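Local coordinates for testis-expressed protein 101 (Mus musculus, PDB 7BPS) that helps control sperm binding to the zona pellucida and sperm migration into the oviduct, probably through the adhesion molecule ADAM3, at residues L43-L55 with T122-P136. Numbering follows the deposited sequence.
Sequences LLIKADGTRTVVL and TCVALGSCSSAPSMP
Strands 52-55 and 123-126 run in roughly the same direction at 31°, their axes 7.1 Å apart at closest approach, and no direct hydrogen bond joins the two segments; the sheets of the tandem Ly6/uPAR domains meet here by side chains packing on side chains and on the hairpin backbone, without strand pairing. V124, which buries the most surface, lays both methyls against the turn end of the 43-55 hairpin, beside the type II turn A47-T50. V124 CG1 lies 3.5 Å from A47 N, set anti to the carbonyl carbon by chi1 -64°, which leaves V124 CG2 between N and C, 3.2 Å from T50 OG1. The polar atoms under these methyls are paired within the hairpin: A47 N donates to T50 OG1 (153° at the hydrogen), and that hydroxyl donates to R51 O, in the carbonyl plane on a lone pair, at 2.6 Å. Further along, V53 splits its methyls, CG2 passing V124 CB and CG1 meeting L126 CD2 at 3.8 Å; L126 also touches L13 of strand 6-16. On the turn itself, T122 CG2 packs on A47 CB, and M135 brings SD to 3.3 Å from D48 O. One water donates to both D48 OD2 (2.6 Å) and P136 O, bridging the two segments. With A47 N and T50 OG1 bonded within the hairpin, the interdomain contact is mainly apolar, and its polar link across the segments is this water.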
ATOM      1  N   LEU A  43      -2.355   2.759  -0.074  1.00 31.37           N
ATOM      2  CA  LEU A  43      -1.063   2.036  -0.123  1.00 31.15           C
ATOM      3  C   LEU A  43      -1.052   1.215  -1.409  1.00 31.88           C
ATOM      4  O   LEU A  43      -2.052   0.534  -1.675  1.00 30.64           O
ATOM      5  CB  LEU A  43      -0.940   1.140   1.110  1.00 30.45           C
ATOM      6  CG  LEU A  43       0.324   0.292   1.208  1.00 33.02           C
ATOM      7  CD1 LEU A  43       1.587   1.114   1.126  1.00 33.05           C
ATOM      8  CD2 LEU A  43       0.325  -0.491   2.499  1.00 32.67           C
ATOM      9  N   LEU A  44       0.045   1.279  -2.168  1.00 31.84           N
ATOM     10  CA  LEU A  44       0.211   0.561  -3.458  1.00 31.84           C
ATOM     11  C   LEU A  44       1.443  -0.313  -3.352  1.00 28.01           C
ATOM     12  O   LEU A  44       2.489   0.202  -2.972  1.00 31.47           O
ATOM     13  CB  LEU A  44       0.345   1.572  -4.604  1.00 31.66           C
ATOM     14  CG  LEU A  44      -0.874   2.472  -4.802  1.00 33.18           C
ATOM     15  CD1 LEU A  44      -0.695   3.824  -4.122  1.00 37.50           C
ATOM     16  CD2 LEU A  44      -1.182   2.666  -6.268  1.00 31.47           C
ATOM     17  N   ILE A  45       1.313  -1.595  -3.651  1.00 31.47           N
ATOM     18  CA  ILE A  45       2.437  -2.576  -3.560  1.00 33.36           C
ATOM     19  C   ILE A  45       2.498  -3.381  -4.860  1.00 32.90           C
ATOM     20  O   ILE A  45       1.451  -3.887  -5.310  1.00 33.62           O
ATOM     21  CB  ILE A  45       2.276  -3.482  -2.340  1.00 31.14           C
ATOM     22  CG1 ILE A  45       2.106  -2.670  -1.055  1.00 37.37           C
ATOM     23  CG2 ILE A  45       3.445  -4.431  -2.250  1.00 34.72           C
ATOM     24  CD1 ILE A  45       1.516  -3.446   0.094  1.00 39.56           C
ATOM     25  N   LYS A  46       3.710  -3.509  -5.387  1.00 33.09           N
ATOM     26  CA  LYS A  46       4.019  -4.074  -6.715  1.00 35.94           C
ATOM     27  C   LYS A  46       5.295  -4.901  -6.580  1.00 34.64           C
ATOM     28  O   LYS A  46       6.202  -4.482  -5.829  1.00 34.20           O
ATOM     29  CB  LYS A  46       4.229  -2.892  -7.653  1.00 42.15           C
ATOM     30  CG  LYS A  46       4.194  -3.197  -9.134  1.00 52.98           C
ATOM     31  CD  LYS A  46       4.840  -2.113  -9.956  1.00 55.73           C
ATOM     32  CE  LYS A  46       4.653  -2.374 -11.433  1.00 64.89           C
ATOM     33  NZ  LYS A  46       5.209  -3.690 -11.828  1.00 69.48           N
ATOM     34  N   ALA A  47       5.378  -6.032  -7.266  1.00 31.46           N
ATOM     35  CA  ALA A  47       6.671  -6.690  -7.538  1.00 33.07           C
ATOM     36  C   ALA A  47       7.017  -6.448  -9.006  1.00 31.91           C
ATOM     37  O   ALA A  47       6.198  -5.931  -9.723  1.00 29.80           O
ATOM     38  CB  ALA A  47       6.642  -8.159  -7.181  1.00 32.62           C
ATOM     39  N   ASP A  48       8.226  -6.808  -9.410  1.00 35.66           N
ATOM     40  CA  ASP A  48       8.673  -6.687 -10.812  1.00 32.83           C
ATOM     41  C   ASP A  48       7.677  -7.425 -11.706  1.00 30.32           C
ATOM     42  O   ASP A  48       7.412  -8.591 -11.440  1.00 30.46           O
ATOM     43  CB  ASP A  48      10.065  -7.296 -10.963  1.00 38.52           C
ATOM     44  CG  ASP A  48      10.666  -7.057 -12.333  1.00 34.76           C
ATOM     45  OD1 ASP A  48      10.158  -6.173 -13.049  1.00 31.05           O
ATOM     46  OD2 ASP A  48      11.645  -7.725 -12.627  1.00 35.86           O
ATOM     47  N   GLY A  49       7.116  -6.751 -12.695  1.00 30.09           N
ATOM     48  CA  GLY A  49       6.240  -7.365 -13.701  1.00 30.76           C
ATOM     49  C   GLY A  49       4.861  -7.764 -13.173  1.00 31.55           C
ATOM     50  O   GLY A  49       4.143  -8.418 -13.940  1.00 29.57           O
ATOM     51  N   THR A  50       4.457  -7.406 -11.945  1.00 29.47           N
ATOM     52  CA  THR A  50       3.122  -7.850 -11.428  1.00 34.44           C
ATOM     53  C   THR A  50       2.093  -6.739 -11.590  1.00 31.36           C
ATOM     54  O   THR A  50       2.452  -5.640 -11.964  1.00 32.27           O
ATOM     55  CB  THR A  50       3.137  -8.375  -9.981  1.00 31.37           C
ATOM     56  OG1 THR A  50       3.329  -7.257  -9.114  1.00 31.17           O
ATOM     57  CG2 THR A  50       4.194  -9.441  -9.766  1.00 29.82           C
ATOM     58  N   ARG A  51       0.831  -7.038 -11.302  1.00 33.70           N
ATOM     59  CA  ARG A  51      -0.153  -5.966 -11.020  1.00 33.24           C
ATOM     60  C   ARG A  51       0.196  -5.319  -9.674  1.00 29.47           C
ATOM     61  O   ARG A  51       1.136  -5.799  -8.947  1.00 27.50           O
ATOM     62  CB  ARG A  51      -1.570  -6.528 -10.995  1.00 37.64           C
ATOM     63  CG  ARG A  51      -1.937  -7.254 -12.276  1.00 42.47           C
ATOM     64  CD  ARG A  51      -3.425  -7.512 -12.279  1.00 47.22           C
ATOM     65  NE  ARG A  51      -3.937  -7.566 -13.623  1.00 48.18           N
ATOM     66  CZ  ARG A  51      -4.136  -8.679 -14.308  1.00 52.82           C
ATOM     67  NH1 ARG A  51      -3.868  -9.850 -13.754  1.00 47.18           N
ATOM     68  NH2 ARG A  51      -4.620  -8.603 -15.540  1.00 54.84           N
ATOM     69  N   THR A  52      -0.531  -4.266  -9.341  1.00 28.21           N
ATOM     70  CA  THR A  52      -0.323  -3.469  -8.117  1.00 30.97           C
ATOM     71  C   THR A  52      -1.496  -3.736  -7.170  1.00 32.59           C
ATOM     72  O   THR A  52      -2.668  -3.597  -7.603  1.00 30.77           O
ATOM     73  CB  THR A  52      -0.187  -1.990  -8.469  1.00 32.70           C
ATOM     74  OG1 THR A  52       0.984  -1.874  -9.264  1.00 32.75           O
ATOM     75  CG2 THR A  52      -0.052  -1.104  -7.260  1.00 36.04           C
ATOM     76  N   VAL A  53      -1.186  -4.114  -5.935  1.00 29.75           N
ATOM     77  CA  VAL A  53      -2.201  -4.212  -4.856  1.00 33.30           C
ATOM     78  C   VAL A  53      -2.512  -2.782  -4.394  1.00 30.85           C
ATOM     79  O   VAL A  53      -1.579  -2.027  -4.147  1.00 31.24           O
ATOM     80  CB  VAL A  53      -1.702  -5.098  -3.703  1.00 35.16           C
ATOM     81  CG1 VAL A  53      -2.743  -5.245  -2.601  1.00 40.21           C
ATOM     82  CG2 VAL A  53      -1.314  -6.462  -4.228  1.00 37.77           C
ATOM     83  N   VAL A  54      -3.788  -2.431  -4.314  1.00 28.97           N
ATOM     84  CA  VAL A  54      -4.264  -1.104  -3.850  1.00 30.07           C
ATOM     85  C   VAL A  54      -5.200  -1.304  -2.647  1.00 34.53           C
ATOM     86  O   VAL A  54      -6.288  -1.955  -2.804  1.00 31.13           O
ATOM     87  CB  VAL A  54      -4.911  -0.329  -5.003  1.00 28.71           C
ATOM     88  CG1 VAL A  54      -5.278   1.059  -4.596  1.00 32.17           C
ATOM     89  CG2 VAL A  54      -3.982  -0.261  -6.193  1.00 32.15           C
ATOM     90  N   LEU A  55      -4.743  -0.837  -1.474  1.00 33.76           N
ATOM     91  CA  LEU A  55      -5.531  -0.664  -0.235  1.00 32.01           C
ATOM     92  C   LEU A  55      -5.863   0.830  -0.140  1.00 32.38           C
ATOM     93  O   LEU A  55      -4.942   1.643   0.099  1.00 32.69           O
ATOM     94  CB  LEU A  55      -4.740  -1.161   0.982  1.00 34.13           C
ATOM     95  CG  LEU A  55      -4.244  -2.608   0.903  1.00 35.62           C
ATOM     96  CD1 LEU A  55      -2.821  -2.672   0.350  1.00 35.13           C
ATOM     97  CD2 LEU A  55      -4.296  -3.316   2.247  1.00 35.07           C
ATOM     98  N   THR A 122       8.550 -14.522  -7.762  1.00 27.19           N
ATOM     99  CA  THR A 122       8.001 -13.154  -7.840  1.00 28.63           C
ATOM    100  C   THR A 122       6.473 -13.220  -7.898  1.00 29.11           C
ATOM    101  O   THR A 122       5.944 -13.891  -8.788  1.00 31.66           O
ATOM    102  CB  THR A 122       8.570 -12.422  -9.066  1.00 28.25           C
ATOM    103  OG1 THR A 122      10.011 -12.439  -8.978  1.00 28.56           O
ATOM    104  CG2 THR A 122       8.015 -11.019  -9.206  1.00 24.17           C
ATOM    105  N   CYS A 123       5.788 -12.486  -7.031  1.00 28.84           N
ATOM    106  CA  CYS A 123       4.310 -12.355  -7.085  1.00 30.39           C
ATOM    107  C   CYS A 123       3.823 -11.277  -6.108  1.00 30.56           C
ATOM    108  O   CYS A 123       4.559 -10.894  -5.188  1.00 28.58           O
ATOM    109  CB  CYS A 123       3.643 -13.689  -6.761  1.00 29.19           C
ATOM    110  SG  CYS A 123       3.851 -14.182  -5.025  1.00 36.26           S
ATOM    111  N   VAL A 124       2.592 -10.832  -6.317  1.00 30.74           N
ATOM    112  CA  VAL A 124       1.788 -10.087  -5.322  1.00 30.97           C
ATOM    113  C   VAL A 124       0.365 -10.612  -5.412  1.00 31.25           C
ATOM    114  O   VAL A 124      -0.103 -10.984  -6.506  1.00 30.48           O
ATOM    115  CB  VAL A 124       1.781  -8.564  -5.530  1.00 37.36           C
ATOM    116  CG1 VAL A 124       3.158  -7.964  -5.360  1.00 43.28           C
ATOM    117  CG2 VAL A 124       1.175  -8.179  -6.868  1.00 39.03           C
ATOM    118  N   ALA A 125      -0.294 -10.666  -4.273  1.00 33.66           N
ATOM    119  CA  ALA A 125      -1.712 -11.056  -4.202  1.00 34.62           C
ATOM    120  C   ALA A 125      -2.289 -10.614  -2.854  1.00 33.36           C
ATOM    121  O   ALA A 125      -1.563 -10.571  -1.837  1.00 32.85           O
ATOM    122  CB  ALA A 125      -1.862 -12.551  -4.425  1.00 34.25           C
ATOM    123  N   LEU A 126      -3.551 -10.231  -2.885  1.00 34.00           N
ATOM    124  CA  LEU A 126      -4.433 -10.249  -1.701  1.00 32.88           C
ATOM    125  C   LEU A 126      -4.691 -11.715  -1.375  1.00 32.97           C
ATOM    126  O   LEU A 126      -5.074 -12.454  -2.274  1.00 32.52           O
ATOM    127  CB  LEU A 126      -5.705  -9.500  -2.059  1.00 31.34           C
ATOM    128  CG  LEU A 126      -5.473  -8.003  -2.178  1.00 32.39           C
ATOM    129  CD1 LEU A 126      -6.635  -7.345  -2.892  1.00 33.67           C
ATOM    130  CD2 LEU A 126      -5.260  -7.400  -0.803  1.00 33.07           C
ATOM    131  N   GLY A 127      -4.372 -12.104  -0.149  1.00 34.90           N
ATOM    132  CA  GLY A 127      -4.391 -13.504   0.282  1.00 38.24           C
ATOM    133  C   GLY A 127      -3.079 -14.176  -0.032  1.00 36.61           C
ATOM    134  O   GLY A 127      -2.061 -13.805   0.561  1.00 46.29           O
ATOM    135  N   SER A 128      -3.125 -15.160  -0.918  1.00 38.92           N
ATOM    136  CA  SER A 128      -1.962 -15.969  -1.334  1.00 39.07           C
ATOM    137  C   SER A 128      -1.828 -15.912  -2.858  1.00 34.77           C
ATOM    138  O   SER A 128      -2.866 -15.887  -3.561  1.00 31.04           O
ATOM    139  CB  SER A 128      -2.082 -17.379  -0.836  1.00 37.64           C
ATOM    140  OG  SER A 128      -1.562 -17.449   0.473  1.00 41.31           O
ATOM    141  N   CYS A 129      -0.586 -15.820  -3.326  1.00 34.58           N
ATOM    142  CA  CYS A 129      -0.244 -15.923  -4.767  1.00 36.57           C
ATOM    143  C   CYS A 129      -0.673 -17.307  -5.236  1.00 36.92           C
ATOM    144  O   CYS A 129      -0.396 -18.289  -4.507  1.00 40.43           O
ATOM    145  CB  CYS A 129       1.251 -15.740  -4.995  1.00 34.32           C
ATOM    146  SG  CYS A 129       1.863 -14.122  -4.462  1.00 35.84           S
ATOM    147  N   SER A 130      -1.311 -17.385  -6.393  1.00 37.68           N
ATOM    148  CA  SER A 130      -1.612 -18.672  -7.060  1.00 42.10           C
ATOM    149  C   SER A 130      -0.311 -19.296  -7.601  1.00 38.08           C
ATOM    150  O   SER A 130      -0.238 -20.536  -7.708  1.00 39.99           O
ATOM    151  CB  SER A 130      -2.679 -18.475  -8.119  1.00 46.91           C
ATOM    152  OG  SER A 130      -2.320 -17.432  -9.009  1.00 56.87           O
ATOM    153  N   SER A 131       0.691 -18.474  -7.917  1.00 34.76           N
ATOM    154  CA  SER A 131       2.015 -18.902  -8.445  1.00 34.12           C
ATOM    155  C   SER A 131       3.034 -17.786  -8.217  1.00 32.24           C
ATOM    156  O   SER A 131       2.636 -16.651  -8.012  1.00 31.42           O
ATOM    157  CB  SER A 131       1.953 -19.265  -9.927  1.00 35.33           C
ATOM    158  OG  SER A 131       1.340 -18.236 -10.702  1.00 35.24           O
ATOM    159  N   ALA A 132       4.310 -18.109  -8.343  1.00 32.92           N
ATOM    160  CA  ALA A 132       5.440 -17.181  -8.144  1.00 35.05           C
ATOM    161  C   ALA A 132       6.551 -17.586  -9.102  1.00 30.70           C
ATOM    162  O   ALA A 132       7.586 -18.147  -8.714  1.00 28.39           O
ATOM    163  CB  ALA A 132       5.873 -17.208  -6.695  1.00 34.71           C
ATOM    164  N   PRO A 133       6.377 -17.304 -10.407  1.00 30.58           N
ATOM    165  CA  PRO A 133       7.415 -17.648 -11.375  1.00 32.64           C
ATOM    166  C   PRO A 133       8.729 -16.929 -11.011  1.00 31.21           C
ATOM    167  O   PRO A 133       8.726 -15.832 -10.450  1.00 29.90           O
ATOM    168  CB  PRO A 133       6.836 -17.166 -12.709  1.00 32.30           C
ATOM    169  CG  PRO A 133       5.373 -16.976 -12.451  1.00 29.58           C
ATOM    170  CD  PRO A 133       5.269 -16.549 -11.007  1.00 30.95           C
ATOM    171  N   SER A 134       9.837 -17.581 -11.293  1.00 31.17           N
ATOM    172  CA  SER A 134      11.200 -17.052 -11.054  1.00 35.81           C
ATOM    173  C   SER A 134      11.494 -15.916 -12.054  1.00 33.56           C
ATOM    174  O   SER A 134      11.160 -16.047 -13.242  1.00 33.61           O
ATOM    175  CB  SER A 134      12.182 -18.180 -11.119  1.00 38.20           C
ATOM    176  OG  SER A 134      13.490 -17.721 -10.857  1.00 48.09           O
ATOM    177  N   MET A 135      12.014 -14.795 -11.570  1.00 31.75           N
ATOM    178  CA  MET A 135      12.435 -13.641 -12.414  1.00 30.62           C
ATOM    179  C   MET A 135      13.873 -13.264 -12.088  1.00 34.79           C
ATOM    180  O   MET A 135      14.327 -13.384 -10.949  1.00 34.70           O
ATOM    181  CB  MET A 135      11.558 -12.414 -12.200  1.00 29.24           C
ATOM    182  CG  MET A 135      10.117 -12.660 -12.518  1.00 31.11           C
ATOM    183  SD  MET A 135       9.182 -11.138 -12.457  1.00 35.25           S
ATOM    184  CE  MET A 135       9.177 -10.636 -14.172  1.00 48.88           C
ATOM    185  N   PRO A 136      14.644 -12.810 -13.097  1.00 36.08           N
ATOM    186  CA  PRO A 136      16.000 -12.346 -12.860  1.00 34.10           C
ATOM    187  C   PRO A 136      15.949 -11.006 -12.119  1.00 33.65           C
ATOM    188  O   PRO A 136      15.086 -10.194 -12.381  1.00 33.50           O
ATOM    189  CB  PRO A 136      16.594 -12.250 -14.278  1.00 39.12           C
ATOM    190  CG  PRO A 136      15.411 -12.006 -15.165  1.00 40.75           C
ATOM    191  CD  PRO A 136      14.244 -12.717 -14.508  1.00 38.04           C
TER
HETATM  192  O   HOH W   1      12.945  -8.975 -10.822  1.00 27.79           O